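Uncharacterized protein ScGH5_18 (Streptomyces cattleya, PDB 7LR8) probably hydrolyses the Manβ1-4GlcNAc unit of the N-glycan core, as a glycoside hydrolase of family 5, subfamily 18. Local coordinates at residues F62-N65 / R66-R70; F56-W59 / P60-Q63; D104-P107 / A108-T112; Y20-N24 / G25-H29. The protein carries 1 engineered substitution. One frame throughout, in Å; residues are numbered along the deposited sequence.

Interactions 1, 2 and 3 are joined through Q63: interactions 1 and 2 share F62 and Q63, and the backbone O of Q63 lies 2.9 Å from W109 NE1 of interaction 3, a probable hydrogen bond. R70 NH1 also reaches V61 O at 3.0 Å, tying interaction 1 to interaction 2, while W59 CE3 packs 3.6 Å from P107 CD. Interaction 4 adjoins interaction 2, F56 CD2 being 3.5 Å from F27 CE1. Of the two, it comes nearer the bound mannose: the W26 side chain lies about 6 Å from it, against about 10 Å for L58 of interaction 2. D104 of interaction 3 bonds H99 of the glycan pocket. Interactions 1 and 3 both touch the second subunit.

Interaction 1 of 4, residues F62-N65 / R66-R70; sequences FQPN and RTLIR. With EDO (1,2-ethanediol), chain H.
Q63 holds CG anti to its backbone nitrogen (chi1 -167°) and stays extended beyond it, a shape that carries the terminal amide across to the backbone of R66. N65 also takes the anti first torsion (chi1 176°), but its shorter side chain reaches forward, placing OD1 at the N-H of T67. The bond from Q63 NE2 to R66 O, 3.0 Å long, is bent at the hydrogen, and the donor approaches tilted from the carbonyl plane. NE2 also serves G127 O while OE1 takes the indole N-H of W59, and these bonds at both ends of the amide fix its rotation. N65 OD1 accepts from T67 N at 2.9 Å in a straighter bond (165°), an Asx turn.

The same residue opens a type I beta turn, N65 to L68, closed by L68 N to N65 O at 2.9 Å, in the loop between helix 59-62 and helix 71-86 of the (beta/alpha)8 barrel. Beyond the turn the chain doubles back, and R70 N, just ahead of helix 71-86, donates to F62 O at 2.9 Å.

Aliphatic groups meet where the chain folds back. I69 CG1 lies obliquely against the Q63 chain, 4.0 Å from Q63 CG. P64 receives L68 CD2 at its CG, 4.1 Å away, while R70 CG passes 3.9 Å from P64 CD, its chain running nearly at right angles to the proline. The charged ends lead into the dimer interface: R66 NE pairs with D315 and R70 NE with D32 of the second subunit. T67 OG1 and N65 ND2 bond there to R312 O and A314 O.

Interaction 2 of 4, residues F56-W59 / P60-Q63; sequences FPLW and PVFQ
W59 and Q63 meet through polar ends of side chains that run side by side and point the same way. W59 NE1 donates to Q63 OE1 at 2.7 Å, nearly straight at the hydrogen. The oxygen sits at the indole edge in the ring plane, even though the ring and amide planes are 58° apart; from the oxygen's side, the donor is only slightly tilted from the carbonyl plane.

The backbone bonds are those of a helical turn. L58 O accepts from F62 N at 3.0 Å and, weakly, from V61 N, and W59 O accepts from Q63 N at 2.8 Å.

Among the apolar contacts, P57 CB stands over the centre of the F62 ring, 3.6 Å from its centroid and 11° off the normal, a CH-pi contact. F62 turns CG beside its own backbone N (chi1 -83°), bringing the ring back over the residues that precede the helix. L58 CB rests against V61 CG2 at 4.0 Å. F62 also meets W30 edge-to-face, and W59 packs on Y131 of helix 122-139.

L58 occupies the N-cap position of the short helix 59-62, a single turn inserted in the loop that follows barrel strand 52-55 of the (beta/alpha)8 fold.

Interaction 3 of 4, residues D104-P107 / A108-T112; sequences DFLP and AWTTT
The indole of W109 carries P107 CB and T110 CG2 over one face, both offset toward the rim. P107 CB lies 3.2 Å from W109 NE1 and 3.5 Å from the centroid of the five-membered ring, 23° off its normal, so the proline makes a CH-pi contact with the pyrrole half of the indole. The W109 first torsion of 48° sets CG between the backbone N and the carbonyl carbon and folds the ring back over the preceding proline. Its NE1 donates to Q63 O. With a leucine in place of W109, P107 would probably lose its aromatic face, and Q63 O would be left without its indole donor.

The carbonyl of P107 is gripped twice by T110. T110 OG1 donates to P107 O at 2.8 Å in the carbonyl plane, on a lone pair; T110 N reaches the same oxygen at 2.9 Å from above that plane. The backbone bond closes the 3-10 turn 108-110, and the hydroxyl bond adds a second grip, holding OG1 close to the proline, 3.7 Å from P107 CD. L106 CB approaches the same hydroxyl, 3.9 Å from T110 OG1.

D104, at the start of this segment, binds H99, a residue of the glycan pocket, and T112 of the second subunit. The turn lies in the loop between strand 103-104 and helix 122-139, with P107 packed against W59 and P60 of helix 59-62.

Interaction 4 of 4, residues Y20-N24 / G25-H29; sequences YTPSN and GWFHH. With SO4 (sulfate ion), chain J.
P22 and H29 cross at about a right angle, with P22 CG over the centre of the imidazole, 3.5 Å from its centroid and only 9° off the normal, a CH-pi contact. H29 has CG between its backbone N and carbonyl carbon (chi1 79°), which turns the ring face toward the proline. P22 CG also lies above the rim of the Y20 ring. An alanine at H29 is likely to open a gap beside P22 CG, leaving the pyrrolidine without the ring it rests on.

F27 stands nearly perpendicular to P22, its CD1 3.9 Å from P22 CD. The edge of the F27 ring meets Y20 O, 3.3 Å from CE1 and near the ring plane, and T21 CG2 lies obliquely 3.7 Å from F27 CZ. F27 CD2 in turn sits over the centre of the W26 ring. These aromatics belong to the loop between strand 15-19 and helix 35-46 of the (beta/alpha)8 barrel, and the W26 side chain is about 6 Å from the bound mannose.

The chain reverses at G25, whose backbone angles would press a side chain against N24 O. W26 N makes a weak bond to P22 O, while one water accepts from G25 N at 2.7 Å and donates to S23 O. At the exposed N24, ND2 donates to O4 of a sulfate, probably from the crystallisation liquor, at 3.3 Å, an ion also held by R330. Y20 OH and S23 OG, both from buried residues, bond to D41 of helix 35-46.

Interaction 1 of 4, residues F62-N65 / R66-R70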
loop_
_atom_site.group_PDB
_atom_site.type_symbol
_atom_site.label_atom_id
_atom_site.label_comp_id
_atom_site.label_asym_id
_atom_site.label_seq_id
_atom_site.Cartn_x
_atom_site.Cartn_y
_atom_site.Cartn_z
ATOM N N PHE B 62 6.818 -6.385 5.227
ATOM C CA PHE B 62 7.614 -6.696 6.406
ATOM C C PHE B 62 7.091 -5.995 7.657
ATOM O O PHE B 62 7.182 -6.551 8.758
ATOM C CB PHE B 62 9.077 -6.315 6.168
ATOM C CG PHE B 62 9.861 -7.352 5.422
ATOM C CD1 PHE B 62 9.470 -7.770 4.155
ATOM C CD2 PHE B 62 10.987 -7.921 5.995
ATOM C CE1 PHE B 62 10.215 -8.738 3.473
ATOM C CE2 PHE B 62 11.727 -8.871 5.315
ATOM C CZ PHE B 62 11.331 -9.282 4.058
ATOM N N GLN B 63 6.529 -4.797 7.517
ATOM C CA GLN B 63 6.072 -3.996 8.655
ATOM C C GLN B 63 4.662 -3.478 8.366
ATOM O O GLN B 63 4.465 -2.282 8.130
ATOM C CB GLN B 63 7.046 -2.847 8.927
ATOM C CG GLN B 63 6.833 -2.145 10.280
ATOM C CD GLN B 63 7.905 -1.109 10.572
ATOM O OE1 GLN B 63 8.572 -0.620 9.661
ATOM N NE2 GLN B 63 8.081 -0.773 11.847
ATOM N N PRO B 64 3.660 -4.361 8.387
ATOM C CA PRO B 64 2.306 -3.957 7.957
ATOM C C PRO B 64 1.616 -3.034 8.933
ATOM O O PRO B 64 0.633 -2.386 8.552
ATOM C CB PRO B 64 1.559 -5.292 7.847
ATOM C CG PRO B 64 2.295 -6.186 8.841
ATOM C CD PRO B 64 3.740 -5.804 8.658
ATOM N N ASN B 65 2.069 -3.016 10.177
ATOM C CA ASN B 65 1.637 -2.091 11.209
ATOM C C ASN B 65 2.898 -1.534 11.846
ATOM O O ASN B 65 3.911 -2.224 11.916
ATOM C CB ASN B 65 0.746 -2.813 12.237
ATOM C CG ASN B 65 0.339 -1.929 13.387
ATOM O OD1 ASN B 65 1.117 -1.705 14.304
ATOM N ND2 ASN B 65 -0.891 -1.424 13.344
ATOM N N ARG B 66 2.856 -0.274 12.291
ATOM C CA ARG B 66 4.078 0.350 12.797
ATOM C C ARG B 66 4.750 -0.490 13.876
ATOM O O ARG B 66 5.983 -0.496 13.989
ATOM C CB ARG B 66 3.781 1.745 13.345
ATOM C CG ARG B 66 5.011 2.480 13.872
ATOM C CD ARG B 66 4.718 3.947 14.182
ATOM N NE ARG B 66 3.623 4.115 15.134
ATOM C CZ ARG B 66 3.780 4.143 16.457
ATOM N NH1 ARG B 66 4.990 3.996 16.986
ATOM N NH2 ARG B 66 2.731 4.309 17.245
ATOM N N THR B 67 3.971 -1.213 14.672
ATOM C CA THR B 67 4.553 -2.005 15.743
ATOM C C THR B 67 4.396 -3.505 15.514
ATOM O O THR B 67 4.384 -4.294 16.462
ATOM C CB THR B 67 3.987 -1.583 17.098
ATOM O OG1 THR B 67 2.555 -1.718 17.143
ATOM C CG2 THR B 67 4.417 -0.156 17.445
ATOM N N LEU B 68 4.337 -3.920 14.252
ATOM C CA LEU B 68 4.420 -5.336 13.903
ATOM C C LEU B 68 5.437 -5.487 12.775
ATOM O O LEU B 68 5.142 -5.168 11.627
ATOM C CB LEU B 68 3.061 -5.898 13.500
ATOM C CG LEU B 68 3.094 -7.311 12.906
ATOM C CD1 LEU B 68 3.748 -8.302 13.848
ATOM C CD2 LEU B 68 1.693 -7.765 12.560
ATOM N N ILE B 69 6.635 -5.957 13.122
ATOM C CA ILE B 69 7.628 -6.406 12.155
ATOM C C ILE B 69 7.524 -7.925 12.128
ATOM O O ILE B 69 7.825 -8.602 13.123
ATOM C CB ILE B 69 9.038 -5.940 12.541
ATOM C CG1 ILE B 69 9.072 -4.415 12.619
ATOM C CG2 ILE B 69 10.071 -6.461 11.534
ATOM C CD1 ILE B 69 10.291 -3.883 13.359
ATOM N N ARG B 70 7.062 -8.456 11.006
ATOM C CA ARG B 70 6.652 -9.845 10.954
ATOM C C ARG B 70 7.846 -10.775 11.116
ATOM O O ARG B 70 8.765 -10.746 10.276
ATOM C CB ARG B 70 5.942 -10.109 9.638
ATOM C CG ARG B 70 4.531 -9.491 9.588
ATOM C CD ARG B 70 3.894 -9.731 8.217
ATOM N NE ARG B 70 3.988 -11.137 7.830
ATOM C CZ ARG B 70 4.649 -11.603 6.773
ATOM N NH1 ARG B 70 5.293 -10.786 5.949
ATOM N NH2 ARG B 70 4.662 -12.914 6.542
HETATM C C1 EDO H . 4.245 -1.897 20.743
HETATM O O1 EDO H . 5.562 -1.356 20.843
HETATM C C2 EDO H . 4.403 -3.166 19.961
HETATM O O2 EDO H . 5.514 -2.809 19.144
#

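Interaction 2 of 4, residues F56-W59 / P60-Q63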
loop_
_atom_site.group_PDB
_atom_site.type_symbol
_atom_site.label_atom_id
_atom_site.label_comp_id
_atom_site.label_asym_id
_atom_site.label_seq_id
_atom_site.Cartn_x
_atom_site.Cartn_y
_atom_site.Cartn_z
ATOM N N PHE B 56 15.851 -6.990 -1.848
ATOM C CA PHE B 56 14.808 -6.007 -1.551
ATOM C C PHE B 56 13.611 -6.580 -0.809
ATOM O O PHE B 56 12.702 -7.158 -1.436
ATOM C CB PHE B 56 14.341 -5.349 -2.842
ATOM C CG PHE B 56 15.440 -4.678 -3.596
ATOM C CD1 PHE B 56 15.837 -3.388 -3.259
ATOM C CD2 PHE B 56 16.073 -5.327 -4.650
ATOM C CE1 PHE B 56 16.852 -2.763 -3.962
ATOM C CE2 PHE B 56 17.100 -4.698 -5.343
ATOM C CZ PHE B 56 17.481 -3.409 -4.986
ATOM N N PRO B 57 13.545 -6.380 0.507
ATOM C CA PRO B 57 12.267 -6.506 1.217
ATOM C C PRO B 57 11.252 -5.532 0.646
ATOM O O PRO B 57 11.607 -4.481 0.106
ATOM C CB PRO B 57 12.616 -6.128 2.663
ATOM C CG PRO B 57 14.083 -6.257 2.787
ATOM C CD PRO B 57 14.680 -6.098 1.398
ATOM N N LEU B 58 9.975 -5.884 0.779
ATOM C CA LEU B 58 8.878 -4.942 0.564
ATOM C C LEU B 58 8.453 -4.445 1.942
ATOM O O LEU B 58 7.936 -5.218 2.754
ATOM C CB LEU B 58 7.710 -5.591 -0.166
ATOM C CG LEU B 58 7.883 -5.814 -1.669
ATOM C CD1 LEU B 58 6.594 -6.345 -2.280
ATOM C CD2 LEU B 58 8.316 -4.531 -2.362
ATOM N N TRP B 59 8.701 -3.160 2.210
ATOM C CA TRP B 59 8.478 -2.596 3.544
ATOM C C TRP B 59 7.069 -2.834 4.078
ATOM O O TRP B 59 6.947 -3.342 5.208
ATOM C CB TRP B 59 8.851 -1.108 3.498
ATOM C CG TRP B 59 8.706 -0.360 4.815
ATOM C CD1 TRP B 59 8.826 -0.876 6.089
ATOM C CD2 TRP B 59 8.459 1.043 4.973
ATOM N NE1 TRP B 59 8.639 0.128 7.020
ATOM C CE2 TRP B 59 8.398 1.308 6.363
ATOM C CE3 TRP B 59 8.244 2.097 4.078
ATOM C CZ2 TRP B 59 8.169 2.585 6.869
ATOM C CZ3 TRP B 59 8.022 3.367 4.582
ATOM C CH2 TRP B 59 7.973 3.598 5.967
ATOM N N PRO B 60 5.979 -2.545 3.345
ATOM C CA PRO B 60 4.643 -2.810 3.925
ATOM C C PRO B 60 4.376 -4.279 4.196
ATOM O O PRO B 60 3.558 -4.598 5.069
ATOM C CB PRO B 60 3.667 -2.265 2.869
ATOM C CG PRO B 60 4.491 -1.423 1.937
ATOM C CD PRO B 60 5.865 -2.019 1.968
ATOM N N VAL B 61 5.027 -5.193 3.468
ATOM C CA VAL B 61 4.865 -6.610 3.767
ATOM C C VAL B 61 5.646 -6.992 5.020
ATOM O O VAL B 61 5.191 -7.816 5.824
ATOM C CB VAL B 61 5.284 -7.447 2.547
ATOM C CG1 VAL B 61 5.292 -8.940 2.885
ATOM C CG2 VAL B 61 4.347 -7.162 1.395
ATOM N N PHE B 62 6.818 -6.385 5.227
ATOM C CA PHE B 62 7.614 -6.696 6.406
ATOM C C PHE B 62 7.091 -5.995 7.657
ATOM O O PHE B 62 7.182 -6.551 8.758
ATOM C CB PHE B 62 9.077 -6.315 6.168
ATOM C CG PHE B 62 9.861 -7.352 5.422
ATOM C CD1 PHE B 62 9.470 -7.770 4.155
ATOM C CD2 PHE B 62 10.987 -7.921 5.995
ATOM C CE1 PHE B 62 10.215 -8.738 3.473
ATOM C CE2 PHE B 62 11.727 -8.871 5.315
ATOM C CZ PHE B 62 11.331 -9.282 4.058
ATOM N N GLN B 63 6.529 -4.797 7.517
ATOM C CA GLN B 63 6.072 -3.996 8.655
ATOM C C GLN B 63 4.662 -3.478 8.366
ATOM O O GLN B 63 4.465 -2.282 8.130
ATOM C CB GLN B 63 7.046 -2.847 8.927
ATOM C CG GLN B 63 6.833 -2.145 10.280
ATOM C CD GLN B 63 7.905 -1.109 10.572
ATOM O OE1 GLN B 63 8.572 -0.620 9.661
ATOM N NE2 GLN B 63 8.081 -0.773 11.847
#

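Interaction 3 of 4, residues D104-P107 / A108-T112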
loop_
_atom_site.group_PDB
_atom_site.type_symbol
_atom_site.label_atom_id
_atom_site.label_comp_id
_atom_site.label_asym_id
_atom_site.label_seq_id
_atom_site.Cartn_x
_atom_site.Cartn_y
_atom_site.Cartn_z
ATOM N N ASP B 104 5.396 2.758 -5.823
ATOM C CA ASP B 104 5.621 3.110 -4.423
ATOM C C ASP B 104 4.880 2.118 -3.538
ATOM O O ASP B 104 3.651 1.988 -3.636
ATOM C CB ASP B 104 5.124 4.525 -4.120
ATOM C CG ASP B 104 5.990 5.610 -4.730
ATOM O OD1 ASP B 104 7.185 5.360 -5.038
ATOM O OD2 ASP B 104 5.461 6.733 -4.879
ATOM N N PHE B 105 5.617 1.470 -2.628
ATOM C CA PHE B 105 5.057 0.527 -1.657
ATOM C C PHE B 105 5.075 1.207 -0.292
ATOM O O PHE B 105 6.087 1.176 0.417
ATOM C CB PHE B 105 5.845 -0.783 -1.667
ATOM C CG PHE B 105 5.736 -1.517 -2.979
ATOM C CD1 PHE B 105 4.625 -2.293 -3.264
ATOM C CD2 PHE B 105 6.712 -1.367 -3.947
ATOM C CE1 PHE B 105 4.489 -2.945 -4.494
ATOM C CE2 PHE B 105 6.595 -2.016 -5.175
ATOM C CZ PHE B 105 5.480 -2.805 -5.444
ATOM N N LEU B 106 3.951 1.829 0.071
ATOM C CA LEU B 106 3.881 2.593 1.313
ATOM C C LEU B 106 2.954 1.917 2.305
ATOM O O LEU B 106 1.839 1.529 1.933
ATOM C CB LEU B 106 3.395 4.018 1.028
ATOM C CG LEU B 106 4.329 4.888 0.176
ATOM C CD1 LEU B 106 3.570 6.081 -0.414
ATOM C CD2 LEU B 106 5.541 5.349 0.989
ATOM N N PRO B 107 3.363 1.758 3.570
ATOM C CA PRO B 107 2.477 1.111 4.544
ATOM C C PRO B 107 1.231 1.950 4.793
ATOM O O PRO B 107 1.263 3.181 4.738
ATOM C CB PRO B 107 3.342 1.009 5.808
ATOM C CG PRO B 107 4.777 1.150 5.311
ATOM C CD PRO B 107 4.681 2.087 4.143
ATOM N N ALA B 108 0.127 1.261 5.091
ATOM C CA ALA B 108 -1.138 1.950 5.320
ATOM C C ALA B 108 -1.036 2.937 6.471
ATOM O O ALA B 108 -1.763 3.937 6.496
ATOM C CB ALA B 108 -2.244 0.928 5.591
ATOM N N TRP B 109 -0.116 2.697 7.401
ATOM C CA TRP B 109 0.024 3.557 8.569
ATOM C C TRP B 109 0.876 4.786 8.292
ATOM O O TRP B 109 1.159 5.541 9.226
ATOM C CB TRP B 109 0.585 2.758 9.742
ATOM C CG TRP B 109 1.798 1.904 9.452
ATOM C CD1 TRP B 109 1.801 0.607 9.016
ATOM C CD2 TRP B 109 3.173 2.269 9.651
ATOM N NE1 TRP B 109 3.105 0.144 8.921
ATOM C CE2 TRP B 109 3.960 1.147 9.298
ATOM C CE3 TRP B 109 3.816 3.431 10.102
ATOM C CZ2 TRP B 109 5.362 1.159 9.361
ATOM C CZ3 TRP B 109 5.206 3.439 10.184
ATOM C CH2 TRP B 109 5.966 2.309 9.806
ATOM N N THR B 110 1.273 5.008 7.039
ATOM C CA THR B 110 1.942 6.238 6.638
ATOM C C THR B 110 1.107 7.115 5.711
ATOM O O THR B 110 1.578 8.188 5.324
ATOM C CB THR B 110 3.288 5.937 5.942
ATOM O OG1 THR B 110 3.064 5.341 4.655
ATOM C CG2 THR B 110 4.137 4.989 6.785
ATOM N N THR B 111 -0.101 6.696 5.321
ATOM C CA THR B 111 -0.803 7.351 4.220
ATOM C C THR B 111 -2.236 7.707 4.613
ATOM O O THR B 111 -2.767 7.227 5.622
ATOM C CB THR B 111 -0.787 6.458 2.957
ATOM O OG1 THR B 111 -1.117 7.235 1.799
ATOM C CG2 THR B 111 -1.771 5.317 3.091
ATOM N N THR B 112 -2.844 8.565 3.767
ATOM C CA THR B 112 -4.193 9.142 3.872
ATOM C C THR B 112 -4.582 9.483 5.306
ATOM O O THR B 112 -4.089 10.476 5.849
ATOM C CB THR B 112 -5.248 8.236 3.215
ATOM O OG1 THR B 112 -5.327 6.968 3.867
ATOM C CG2 THR B 112 -4.901 7.994 1.739
#

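Interaction 4 of 4, residues Y20-N24 / G25-H29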
loop_
_atom_site.group_PDB
_atom_site.type_symbol
_atom_site.label_atom_id
_atom_site.label_comp_id
_atom_site.label_asym_id
_atom_site.label_seq_id
_atom_site.Cartn_x
_atom_site.Cartn_y
_atom_site.Cartn_z
ATOM N N TYR B 20 18.913 -8.310 -7.293
ATOM C CA TYR B 20 18.176 -9.562 -7.440
ATOM C C TYR B 20 16.687 -9.275 -7.622
ATOM O O TYR B 20 16.021 -8.797 -6.693
ATOM C CB TYR B 20 18.426 -10.474 -6.239
ATOM C CG TYR B 20 17.569 -11.721 -6.236
ATOM C CD1 TYR B 20 17.336 -12.439 -7.420
ATOM C CD2 TYR B 20 16.991 -12.185 -5.056
ATOM C CE1 TYR B 20 16.531 -13.569 -7.421
ATOM C CE2 TYR B 20 16.189 -13.315 -5.044
ATOM C CZ TYR B 20 15.963 -14.002 -6.230
ATOM O OH TYR B 20 15.168 -15.128 -6.213
ATOM N N THR B 21 16.174 -9.556 -8.831
ATOM C CA THR B 21 14.743 -9.508 -9.122
ATOM C C THR B 21 14.209 -10.935 -9.209
ATOM O O THR B 21 14.456 -11.629 -10.207
ATOM C CB THR B 21 14.469 -8.757 -10.432
ATOM O OG1 THR B 21 15.433 -9.138 -11.420
ATOM C CG2 THR B 21 14.540 -7.243 -10.237
ATOM N N PRO B 22 13.479 -11.427 -8.209
ATOM C CA PRO B 22 13.020 -12.827 -8.249
ATOM C C PRO B 22 12.202 -13.133 -9.495
ATOM O O PRO B 22 11.274 -12.402 -9.851
ATOM C CB PRO B 22 12.175 -12.954 -6.977
ATOM C CG PRO B 22 12.783 -11.939 -6.044
ATOM C CD PRO B 22 13.141 -10.774 -6.931
ATOM N N SER B 23 12.560 -14.227 -10.169
ATOM C CA SER B 23 11.926 -14.522 -11.450
ATOM C C SER B 23 10.468 -14.929 -11.279
ATOM O O SER B 23 9.625 -14.601 -12.128
ATOM C CB SER B 23 12.708 -15.616 -12.179
ATOM O OG SER B 23 12.568 -16.872 -11.533
ATOM N N ASN B 24 10.149 -15.628 -10.198
ATOM C CA ASN B 24 8.783 -16.063 -9.914
ATOM C C ASN B 24 8.177 -15.127 -8.875
ATOM O O ASN B 24 8.485 -15.221 -7.683
ATOM C CB ASN B 24 8.776 -17.508 -9.432
ATOM C CG ASN B 24 7.424 -18.164 -9.582
ATOM O OD1 ASN B 24 6.392 -17.490 -9.641
ATOM N ND2 ASN B 24 7.421 -19.490 -9.671
ATOM N N GLY B 25 7.295 -14.229 -9.319
ATOM C CA GLY B 25 6.619 -13.328 -8.404
ATOM C C GLY B 25 7.223 -11.945 -8.278
ATOM O O GLY B 25 6.590 -11.074 -7.660
ATOM N N TRP B 26 8.420 -11.718 -8.819
ATOM C CA TRP B 26 9.085 -10.414 -8.671
ATOM C C TRP B 26 9.207 -10.140 -7.168
ATOM O O TRP B 26 9.287 -11.072 -6.356
ATOM C CB TRP B 26 8.320 -9.354 -9.471
ATOM C CG TRP B 26 9.008 -8.014 -9.631
ATOM C CD1 TRP B 26 10.162 -7.758 -10.320
ATOM C CD2 TRP B 26 8.544 -6.745 -9.144
ATOM N NE1 TRP B 26 10.464 -6.421 -10.268
ATOM C CE2 TRP B 26 9.489 -5.774 -9.546
ATOM C CE3 TRP B 26 7.439 -6.342 -8.377
ATOM C CZ2 TRP B 26 9.356 -4.424 -9.226
ATOM C CZ3 TRP B 26 7.305 -4.992 -8.053
ATOM C CH2 TRP B 26 8.262 -4.050 -8.476
ATOM N N PHE B 27 9.224 -8.877 -6.758
ATOM C CA PHE B 27 9.339 -8.612 -5.326
ATOM C C PHE B 27 8.095 -8.997 -4.543
ATOM O O PHE B 27 8.149 -9.011 -3.305
ATOM C CB PHE B 27 9.677 -7.147 -5.109
ATOM C CG PHE B 27 10.965 -6.747 -5.755
ATOM C CD1 PHE B 27 12.155 -7.369 -5.396
ATOM C CD2 PHE B 27 10.988 -5.766 -6.722
ATOM C CE1 PHE B 27 13.349 -7.012 -6.005
ATOM C CE2 PHE B 27 12.179 -5.397 -7.331
ATOM C CZ PHE B 27 13.363 -6.025 -6.961
ATOM N N HIS B 28 6.996 -9.324 -5.222
ATOM C CA HIS B 28 5.855 -9.899 -4.527
ATOM C C HIS B 28 6.115 -11.329 -4.071
ATOM O O HIS B 28 5.224 -11.936 -3.463
ATOM C CB HIS B 28 4.608 -9.852 -5.410
ATOM C CG HIS B 28 4.343 -8.509 -6.025
ATOM N ND1 HIS B 28 4.120 -7.374 -5.274
ATOM C CD2 HIS B 28 4.241 -8.127 -7.324
ATOM C CE1 HIS B 28 3.908 -6.349 -6.080
ATOM N NE2 HIS B 28 3.974 -6.777 -7.329
ATOM N N HIS B 29 7.311 -11.881 -4.322
ATOM C CA HIS B 29 7.572 -13.248 -3.891
ATOM C C HIS B 29 7.551 -13.390 -2.367
ATOM O O HIS B 29 7.376 -14.506 -1.867
ATOM C CB HIS B 29 8.904 -13.749 -4.459
ATOM C CG HIS B 29 10.110 -13.252 -3.726
ATOM N ND1 HIS B 29 11.125 -14.094 -3.328
ATOM C CD2 HIS B 29 10.477 -12.009 -3.337
ATOM C CE1 HIS B 29 12.058 -13.391 -2.709
ATOM N NE2 HIS B 29 11.692 -12.123 -2.705
HETATM S S SO4 J . 10.359 -22.047 -10.526
HETATM O O1 SO4 J . 9.228 -22.538 -9.743
HETATM O O2 SO4 J . 11.597 -22.581 -9.966
HETATM O O3 SO4 J . 10.221 -22.485 -11.913
HETATM O O4 SO4 J . 10.384 -20.587 -10.481
HETATM O O HOH W 1 6.630 -13.374 -11.792
#